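Local coordinates for glyoxalase 3 (Candida albicans, PDB 4LRU), which catalyses the glutathione-independent conversion of methylglyoxal to D-lactate in a single step, detoxifying methylglyoxal made by the cell's own metabolism, at residues Ala32-Phe36 with Glu81-Ala85; Ala125-Asp130 with Leu148-Lys152; Ala137-Gly141 with Gly165-Glu171. All blocks are in the same frame, centred on the assembly; numbering follows the deposited sequence.

Contact 1 (Ala32-Phe36 with Glu81-Ala85); sequences ALHPF and EFNVA
Two helices of the DJ-1/PfpI fold meet here through a T-shaped (edge-to-face) phenylalanine pair, Phe82 presenting its edge to the face of Phe36. The ring centroids lie 5.6 Å apart with planes at 69°, and CD1 of Phe82 comes 3.9 Å from CG of Phe36. Each ring is swung anti to its own backbone N (chi1 177° in Phe36, -178° in Phe82), which sends it across the gap between segment axes whose closest approach is 10.9 Å; long, flat side chains suit such a separation. One face of the Phe82 ring is taken by Leu33, whose CG stands 4.1 Å from the ring centroid almost exactly on its normal, a CH-pi contact. Phe82 CE1 also lies 3.5 Å from Leu33 CA, on the backbone. The far end of Phe36 lies against the first turn of helix 81-87, where Phe36 CE1 is 3.5 Å from Ala85 CB; a methyl is small enough to let the ring lie so close. Around this pair, Ile74 of helix 69-76 touches both Leu33 and Phe82, while Ile46 and Leu48 of strand 45-50 receive Phe36. Helix 29-42 thus touches strand 45-50 and helix 69-76, and through His34 and Pro35 it also meets helix 225-236.

Contact 2 (Ala125-Asp130 with Leu148-Lys152); sequences ATTVYD and LNDPK
Asp130 of helix 119-130 faces Asp150, Pro151 and Lys152, and its side chain can be followed outward. Asp130 CB lies 3.9 Å from CD of Lys152, whose aliphatic chain runs past it in the opposite direction. From there CG stands anti to the carbonyl carbon (chi1 -76°), a torsion that carries the carboxylate across to the strand-and-turn segment. Of its two oxygens, Asp130 OD2 packs on the proline ring, 3.4 Å from Pro151 CD, and Asp130 OD1 comes within 2.6 Å of Asp150 OD1. With two carboxylate oxygens so close, in groups only 19° from coplanar, one acid probably holds a proton; which one is not settled, and each charge would tend to raise the other's pKa. Lys152 NZ stays 5.5 Å from Asp130 OD1, too far for direct contact, where it may ease the negative charge.

Asp150 is also gripped from its own segment: Lys152 N donates to Asp150 OD1 at 3.1 Å, meeting it from above the carboxylate plane. The other oxygen, Asp150 OD2, lies near the plane of the Tyr129 ring, 3.6 Å from Tyr129 CD2, where the slightly positive ring hydrogens suit an electron-rich carboxyl oxygen. Further back along the helix the chemistry turns apolar. Thr126 CG2 packs 3.5 Å from Leu148 CD1, while its OG1 turns back to Lys123 O in the preceding turn, a way for threonine to satisfy its hydroxyl and still offer a methyl. Arg215 makes a cation-pi contact with Tyr129. The bond from Lys152 N to Asp150 makes an Asx turn, which begins at Asp150 in the weakly bonded strand 149-150, the antiparallel partner of strand 155-156, so the residue that opens the turn is also the one that meets Asp130 of the helix.

Contact 3 (Ala137-Gly141 with Gly165-Glu171); sequences AVCHG and GFTDIGE
His140, just after strand 134-138 of the DJ-1 superfamily fold, and Glu171 of helix 168-173 approach from opposite directions at the active site. The turn that carries Cys139 is the nucleophile elbow of this superfamily: a type II' beta turn from Val138 to Gly141, with Cys139 at positive phi, a strained conformation, as in this superfamily, that presents the thiol at the turn. Cys139, His140 and Glu171 are the assigned active-site residues.

The imidazole and the carboxylate are nearly coplanar, 29° apart. OE2 of Glu171 itself lies in the ring plane of His140, and the bond to it from His140 NE2 is short, 2.5 Å, and nearly straight (172°), using the syn lone pair of OE2. A glutamate, longer than an aspartate, spans the distance from helix 168-173; its chain is bent at chi2 to bring the carboxylate round. Its other oxygen, OE1, accepts from His109 NE2, and bonds to both oxygens limit the rotation of the carboxylate.

Phe166 comes to the ring from above. Its CB lies over one face of His140, 3.8 Å from the centroid, a CH-pi contact toward the ring's rim, while the two aromatic rings are oblique at 37°. The face is thus covered by carbon, which would limit the tilt of the imidazole while leaving its polar edge to Glu171. CD1 of Phe166 meets the Cys139 thiol, a sulfur-aromatic contact, so one phenylalanine borders both residues. The backbones are tied as well: Phe166 N donates to Cys139 O at 3.0 Å, from above the carbonyl plane. Gly165 CA lies close to the same carbonyl, where a side chain would collide with it. At the head of the helix, Thr167 OG1 caps Gly170 N at 3.0 Å.

Contacts 1 and 3 are buried, whereas contact 2 is only partly so, which matches their chemistry. Contact 1 is apolar, two helices meeting through aromatic rings; contact 2 mixes methyls with two acids and a lysine near the surface; contact 3 is the polar active site, its carboxylate and imidazole held in precise geometry inside the protein. Helix 119-130 and strand 134-138 follow each other in the chain, so contacts 2 and 3 are linked along it, their segments alternating, though their centres are 22 Å apart. Contact 1 comes earlier in the chain, on the other side of the chain's centre from contact 3, though helix 29-42 touches both: Glu31 meets Cys139.

Contact 1 (Ala32-Phe36 with Glu81-Ala85)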
loop_
_atom_site.group_PDB
_atom_site.type_symbol
_atom_site.label_atom_id
_atom_site.label_comp_id
_atom_site.label_asym_id
_atom_site.label_seq_id
_atom_site.Cartn_x
_atom_site.Cartn_y
_atom_site.Cartn_z
ATOM N N ALA A 32 5.024 -2.564 4.743
ATOM C CA ALA A 32 4.279 -2.373 5.972
ATOM C C ALA A 32 5.151 -1.807 7.083
ATOM O O ALA A 32 4.728 -0.892 7.798
ATOM C CB ALA A 32 3.664 -3.680 6.421
ATOM N N LEU A 33 6.348 -2.368 7.249
ATOM C CA LEU A 33 7.219 -2.006 8.372
ATOM C C LEU A 33 7.720 -0.556 8.282
ATOM O O LEU A 33 7.618 0.191 9.258
ATOM C CB LEU A 33 8.382 -2.993 8.486
ATOM C CG LEU A 33 9.238 -2.980 9.761
ATOM C CD1 LEU A 33 9.899 -4.334 9.999
ATOM C CD2 LEU A 33 10.290 -1.886 9.698
ATOM N N HIS A 34 8.257 -0.157 7.137
ATOM C CA HIS A 34 8.788 1.193 7.007
ATOM C C HIS A 34 7.729 2.264 7.261
ATOM O O HIS A 34 7.949 3.163 8.086
ATOM C CB HIS A 34 9.472 1.401 5.652
ATOM C CG HIS A 34 10.773 0.676 5.520
ATOM N ND1 HIS A 34 11.482 0.641 4.341
ATOM C CD2 HIS A 34 11.501 -0.029 6.417
ATOM C CE1 HIS A 34 12.589 -0.057 4.514
ATOM N NE2 HIS A 34 12.633 -0.462 5.770
ATOM N N PRO A 35 6.560 2.163 6.597
ATOM C CA PRO A 35 5.567 3.198 6.855
ATOM C C PRO A 35 5.055 3.152 8.286
ATOM O O PRO A 35 4.822 4.196 8.896
ATOM C CB PRO A 35 4.464 2.903 5.827
ATOM C CG PRO A 35 5.163 2.154 4.735
ATOM C CD PRO A 35 6.194 1.329 5.439
ATOM N N PHE A 36 4.895 1.951 8.847
ATOM C CA PHE A 36 4.525 1.836 10.253
ATOM C C PHE A 36 5.493 2.653 11.107
ATOM O O PHE A 36 5.088 3.437 11.970
ATOM C CB PHE A 36 4.519 0.367 10.713
ATOM C CG PHE A 36 4.200 0.195 12.177
ATOM C CD1 PHE A 36 2.887 0.167 12.624
ATOM C CD2 PHE A 36 5.218 0.127 13.120
ATOM C CE1 PHE A 36 2.600 0.021 13.967
ATOM C CE2 PHE A 36 4.936 -0.002 14.469
ATOM C CZ PHE A 36 3.623 -0.051 14.893
ATOM N N GLU A 81 6.731 -2.768 18.721
ATOM C CA GLU A 81 5.462 -2.121 18.446
ATOM C C GLU A 81 4.879 -2.634 17.127
ATOM O O GLU A 81 3.671 -2.866 17.038
ATOM C CB GLU A 81 5.610 -0.598 18.427
ATOM C CG GLU A 81 5.947 0.005 19.781
ATOM C CD GLU A 81 5.356 1.394 19.982
ATOM O OE1 GLU A 81 6.046 2.267 20.565
ATOM O OE2 GLU A 81 4.197 1.616 19.566
ATOM N N PHE A 82 5.736 -2.859 16.129
ATOM C CA PHE A 82 5.303 -3.458 14.862
ATOM C C PHE A 82 4.590 -4.802 15.069
ATOM O O PHE A 82 3.505 -5.025 14.514
ATOM C CB PHE A 82 6.495 -3.627 13.913
ATOM C CG PHE A 82 6.134 -4.189 12.567
ATOM C CD1 PHE A 82 5.399 -3.439 11.650
ATOM C CD2 PHE A 82 6.571 -5.454 12.197
ATOM C CE1 PHE A 82 5.076 -3.949 10.407
ATOM C CE2 PHE A 82 6.263 -5.960 10.942
ATOM C CZ PHE A 82 5.524 -5.210 10.053
ATOM N N ASN A 83 5.205 -5.686 15.843
ATOM C CA ASN A 83 4.616 -7.006 16.111
ATOM C C ASN A 83 3.366 -6.949 16.970
ATOM O O ASN A 83 2.422 -7.709 16.748
ATOM C CB ASN A 83 5.637 -7.973 16.696
ATOM C CG ASN A 83 6.431 -8.675 15.616
ATOM O OD1 ASN A 83 5.852 -9.175 14.651
ATOM N ND2 ASN A 83 7.747 -8.641 15.719
ATOM N N VAL A 84 3.329 -6.020 17.917
ATOM C CA VAL A 84 2.104 -5.784 18.667
ATOM C C VAL A 84 0.990 -5.376 17.703
ATOM O O VAL A 84 -0.150 -5.858 17.797
ATOM C CB VAL A 84 2.312 -4.701 19.736
ATOM C CG1 VAL A 84 0.984 -4.307 20.376
ATOM C CG2 VAL A 84 3.278 -5.201 20.802
ATOM N N ALA A 85 1.322 -4.490 16.769
ATOM C CA ALA A 85 0.361 -4.042 15.774
ATOM C C ALA A 85 -0.121 -5.170 14.857
ATOM O O ALA A 85 -1.304 -5.233 14.510
ATOM C CB ALA A 85 0.935 -2.890 14.966
#

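Contact 2 (Ala125-Asp130 with Leu148-Lys152)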
loop_
_atom_site.group_PDB
_atom_site.type_symbol
_atom_site.label_atom_id
_atom_site.label_comp_id
_atom_site.label_asym_id
_atom_site.label_seq_id
_atom_site.Cartn_x
_atom_site.Cartn_y
_atom_site.Cartn_z
ATOM N N ALA A 125 -10.709 4.135 2.543
ATOM C CA ALA A 125 -9.981 5.079 1.685
ATOM C C ALA A 125 -10.840 6.268 1.256
ATOM O O ALA A 125 -10.403 7.422 1.337
ATOM C CB ALA A 125 -9.433 4.370 0.467
ATOM N N THR A 126 -12.062 6.017 0.787
ATOM C CA THR A 126 -12.883 7.123 0.286
ATOM C C THR A 126 -13.374 7.998 1.441
ATOM O O THR A 126 -13.565 9.212 1.272
ATOM C CB THR A 126 -14.086 6.653 -0.574
ATOM O OG1 THR A 126 -14.912 5.739 0.167
ATOM C CG2 THR A 126 -13.606 5.999 -1.854
ATOM N N THR A 127 -13.614 7.383 2.604
ATOM C CA THR A 127 -14.046 8.130 3.770
ATOM C C THR A 127 -12.937 9.083 4.199
ATOM O O THR A 127 -13.176 10.273 4.446
ATOM C CB THR A 127 -14.446 7.179 4.920
ATOM O OG1 THR A 127 -15.588 6.415 4.506
ATOM C CG2 THR A 127 -14.794 7.939 6.155
ATOM N N VAL A 128 -11.720 8.555 4.231
ATOM C CA VAL A 128 -10.523 9.359 4.523
ATOM C C VAL A 128 -10.389 10.502 3.526
ATOM O O VAL A 128 -10.249 11.661 3.918
ATOM C CB VAL A 128 -9.252 8.499 4.486
ATOM C CG1 VAL A 128 -8.004 9.375 4.461
ATOM C CG2 VAL A 128 -9.225 7.555 5.676
ATOM N N TYR A 129 -10.500 10.190 2.233
ATOM C CA TYR A 129 -10.321 11.216 1.209
ATOM C C TYR A 129 -11.395 12.290 1.273
ATOM O O TYR A 129 -11.114 13.462 1.046
ATOM C CB TYR A 129 -10.288 10.598 -0.190
ATOM C CG TYR A 129 -9.768 11.539 -1.253
ATOM C CD1 TYR A 129 -8.442 11.926 -1.269
ATOM C CD2 TYR A 129 -10.608 12.048 -2.222
ATOM C CE1 TYR A 129 -7.962 12.792 -2.232
ATOM C CE2 TYR A 129 -10.138 12.903 -3.197
ATOM C CZ TYR A 129 -8.810 13.276 -3.194
ATOM O OH TYR A 129 -8.356 14.160 -4.157
ATOM N N ASP A 130 -12.637 11.903 1.561
ATOM C CA ASP A 130 -13.747 12.816 1.418
ATOM C C ASP A 130 -13.893 13.753 2.612
ATOM O O ASP A 130 -14.698 14.669 2.568
ATOM C CB ASP A 130 -15.054 12.060 1.214
ATOM C CG ASP A 130 -15.187 11.514 -0.177
ATOM O OD1 ASP A 130 -14.368 11.894 -1.048
ATOM O OD2 ASP A 130 -16.149 10.758 -0.420
ATOM N N LEU A 148 -12.527 2.171 -8.020
ATOM C CA LEU A 148 -12.882 2.996 -6.865
ATOM C C LEU A 148 -13.420 4.354 -7.283
ATOM O O LEU A 148 -12.669 5.225 -7.733
ATOM C CB LEU A 148 -11.700 3.181 -5.930
ATOM C CG LEU A 148 -12.019 3.881 -4.614
ATOM C CD1 LEU A 148 -13.174 3.187 -3.898
ATOM C CD2 LEU A 148 -10.785 3.941 -3.746
ATOM N N ASN A 149 -14.721 4.545 -7.120
ATOM C CA ASN A 149 -15.293 5.850 -7.390
ATOM C C ASN A 149 -15.255 6.695 -6.114
ATOM O O ASN A 149 -15.322 6.168 -4.998
ATOM C CB ASN A 149 -16.695 5.699 -7.963
ATOM C CG ASN A 149 -16.676 5.480 -9.472
ATOM O OD1 ASN A 149 -15.624 5.234 -10.065
ATOM N ND2 ASN A 149 -17.836 5.549 -10.089
ATOM N N ASP A 150 -15.071 7.992 -6.285
ATOM C CA ASP A 150 -15.146 8.941 -5.168
ATOM C C ASP A 150 -16.609 9.362 -5.023
ATOM O O ASP A 150 -17.211 9.854 -5.967
ATOM C CB ASP A 150 -14.274 10.157 -5.494
ATOM C CG ASP A 150 -14.206 11.165 -4.357
ATOM O OD1 ASP A 150 -14.976 11.047 -3.379
ATOM O OD2 ASP A 150 -13.364 12.085 -4.471
ATOM N N PRO A 151 -17.218 9.121 -3.853
ATOM C CA PRO A 151 -18.632 9.454 -3.713
ATOM C C PRO A 151 -18.935 10.923 -3.983
ATOM O O PRO A 151 -20.037 11.259 -4.402
ATOM C CB PRO A 151 -18.928 9.106 -2.252
ATOM C CG PRO A 151 -17.976 7.994 -1.953
ATOM C CD PRO A 151 -16.731 8.290 -2.738
ATOM N N LYS A 152 -17.947 11.786 -3.762
ATOM C CA LYS A 152 -18.138 13.222 -3.929
ATOM C C LYS A 152 -18.215 13.661 -5.388
ATOM O O LYS A 152 -18.734 14.741 -5.685
ATOM C CB LYS A 152 -17.013 13.977 -3.224
ATOM C CG LYS A 152 -17.297 14.232 -1.750
ATOM C CD LYS A 152 -16.179 15.022 -1.083
ATOM C CE LYS A 152 -16.479 16.512 -1.048
ATOM N NZ LYS A 152 -15.261 17.325 -0.764
HETATM O O HOH W 1 -12.433 16.337 0.960
HETATM O O HOH W 2 -14.207 17.743 2.498
#

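Contact 3 (Ala137-Gly141 with Gly165-Glu171)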
loop_
_atom_site.group_PDB
_atom_site.type_symbol
_atom_site.label_atom_id
_atom_site.label_comp_id
_atom_site.label_asym_id
_atom_site.label_seq_id
_atom_site.Cartn_x
_atom_site.Cartn_y
_atom_site.Cartn_z
ATOM N N ALA A 137 -0.515 4.897 -1.309
ATOM C CA ALA A 137 -0.127 3.513 -1.481
ATOM C C ALA A 137 1.250 3.442 -2.115
ATOM O O ALA A 137 1.690 4.360 -2.813
ATOM C CB ALA A 137 -1.145 2.791 -2.348
ATOM N N VAL A 138 1.906 2.317 -1.892
ATOM C CA VAL A 138 3.210 2.064 -2.500
ATOM C C VAL A 138 3.181 0.787 -3.339
ATOM O O VAL A 138 2.457 -0.154 -3.038
ATOM C CB VAL A 138 4.317 2.015 -1.434
ATOM C CG1 VAL A 138 4.145 0.831 -0.490
ATOM C CG2 VAL A 138 5.697 1.979 -2.084
ATOM N N CYS A 139 3.978 0.781 -4.410
ATOM C CA CYS A 139 4.281 -0.442 -5.169
ATOM C C CYS A 139 3.053 -0.922 -5.954
ATOM O O CYS A 139 2.601 -0.210 -6.835
ATOM C CB CYS A 139 4.832 -1.512 -4.239
ATOM S SG CYS A 139 5.592 -2.911 -5.088
ATOM N N HIS A 140 2.474 -2.083 -5.631
ATOM C CA HIS A 140 1.176 -2.445 -6.243
ATOM C C HIS A 140 -0.027 -1.948 -5.459
ATOM O O HIS A 140 -1.181 -2.160 -5.855
ATOM C CB HIS A 140 1.063 -3.955 -6.469
ATOM C CG HIS A 140 2.062 -4.480 -7.443
ATOM N ND1 HIS A 140 3.299 -4.947 -7.053
ATOM C CD2 HIS A 140 2.056 -4.513 -8.795
ATOM C CE1 HIS A 140 3.995 -5.280 -8.123
ATOM N NE2 HIS A 140 3.267 -5.016 -9.192
ATOM N N GLY A 141 0.251 -1.288 -4.345
ATOM C CA GLY A 141 -0.792 -0.713 -3.498
ATOM C C GLY A 141 -1.841 0.106 -4.224
ATOM O O GLY A 141 -3.004 0.122 -3.807
ATOM N N GLY A 165 3.680 3.927 -9.223
ATOM C CA GLY A 165 3.559 2.584 -8.656
ATOM C C GLY A 165 4.500 1.669 -9.412
ATOM O O GLY A 165 5.247 2.111 -10.292
ATOM N N PHE A 166 4.430 0.382 -9.111
ATOM C CA PHE A 166 5.420 -0.569 -9.602
ATOM C C PHE A 166 5.451 -0.586 -11.128
ATOM O O PHE A 166 4.415 -0.566 -11.790
ATOM C CB PHE A 166 5.162 -1.963 -9.035
ATOM C CG PHE A 166 6.382 -2.848 -9.031
ATOM C CD1 PHE A 166 7.395 -2.651 -8.106
ATOM C CD2 PHE A 166 6.560 -3.813 -10.006
ATOM C CE1 PHE A 166 8.510 -3.441 -8.105
ATOM C CE2 PHE A 166 7.678 -4.618 -10.001
ATOM C CZ PHE A 166 8.660 -4.427 -9.057
ATOM N N THR A 167 6.651 -0.585 -11.685
ATOM C CA THR A 167 6.825 -0.396 -13.124
ATOM C C THR A 167 6.536 -1.670 -13.917
ATOM O O THR A 167 6.745 -2.780 -13.431
ATOM C CB THR A 167 8.249 0.085 -13.495
ATOM O OG1 THR A 167 9.209 -0.944 -13.221
ATOM C CG2 THR A 167 8.614 1.373 -12.744
ATOM N N ASP A 168 6.095 -1.503 -15.155
ATOM C CA ASP A 168 5.962 -2.637 -16.069
ATOM C C ASP A 168 7.270 -3.412 -16.213
ATOM O O ASP A 168 7.267 -4.641 -16.220
ATOM C CB ASP A 168 5.494 -2.170 -17.434
ATOM C CG ASP A 168 4.056 -1.651 -17.436
ATOM O OD1 ASP A 168 3.360 -1.742 -16.408
ATOM O OD2 ASP A 168 3.640 -1.151 -18.504
ATOM N N ILE A 169 8.399 -2.719 -16.375
ATOM C CA ILE A 169 9.636 -3.436 -16.591
ATOM C C ILE A 169 9.987 -4.259 -15.345
ATOM O O ILE A 169 10.541 -5.355 -15.446
ATOM C CB ILE A 169 10.792 -2.507 -17.036
ATOM C CG1 ILE A 169 11.919 -3.330 -17.671
ATOM C CG2 ILE A 169 11.267 -1.633 -15.886
ATOM C CD1 ILE A 169 13.095 -2.515 -18.195
ATOM N N GLY A 170 9.664 -3.726 -14.174
ATOM C CA GLY A 170 9.873 -4.440 -12.917
ATOM C C GLY A 170 9.185 -5.798 -12.926
ATOM O O GLY A 170 9.725 -6.785 -12.417
ATOM N N GLU A 171 8.007 -5.860 -13.543
ATOM C CA GLU A 171 7.290 -7.140 -13.629
ATOM C C GLU A 171 8.045 -8.158 -14.469
ATOM O O GLU A 171 8.035 -9.356 -14.163
ATOM C CB GLU A 171 5.864 -6.963 -14.185
ATOM C CG GLU A 171 5.039 -5.834 -13.578
ATOM C CD GLU A 171 4.680 -6.031 -12.111
ATOM O OE1 GLU A 171 5.287 -6.890 -11.433
ATOM O OE2 GLU A 171 3.805 -5.267 -11.635
#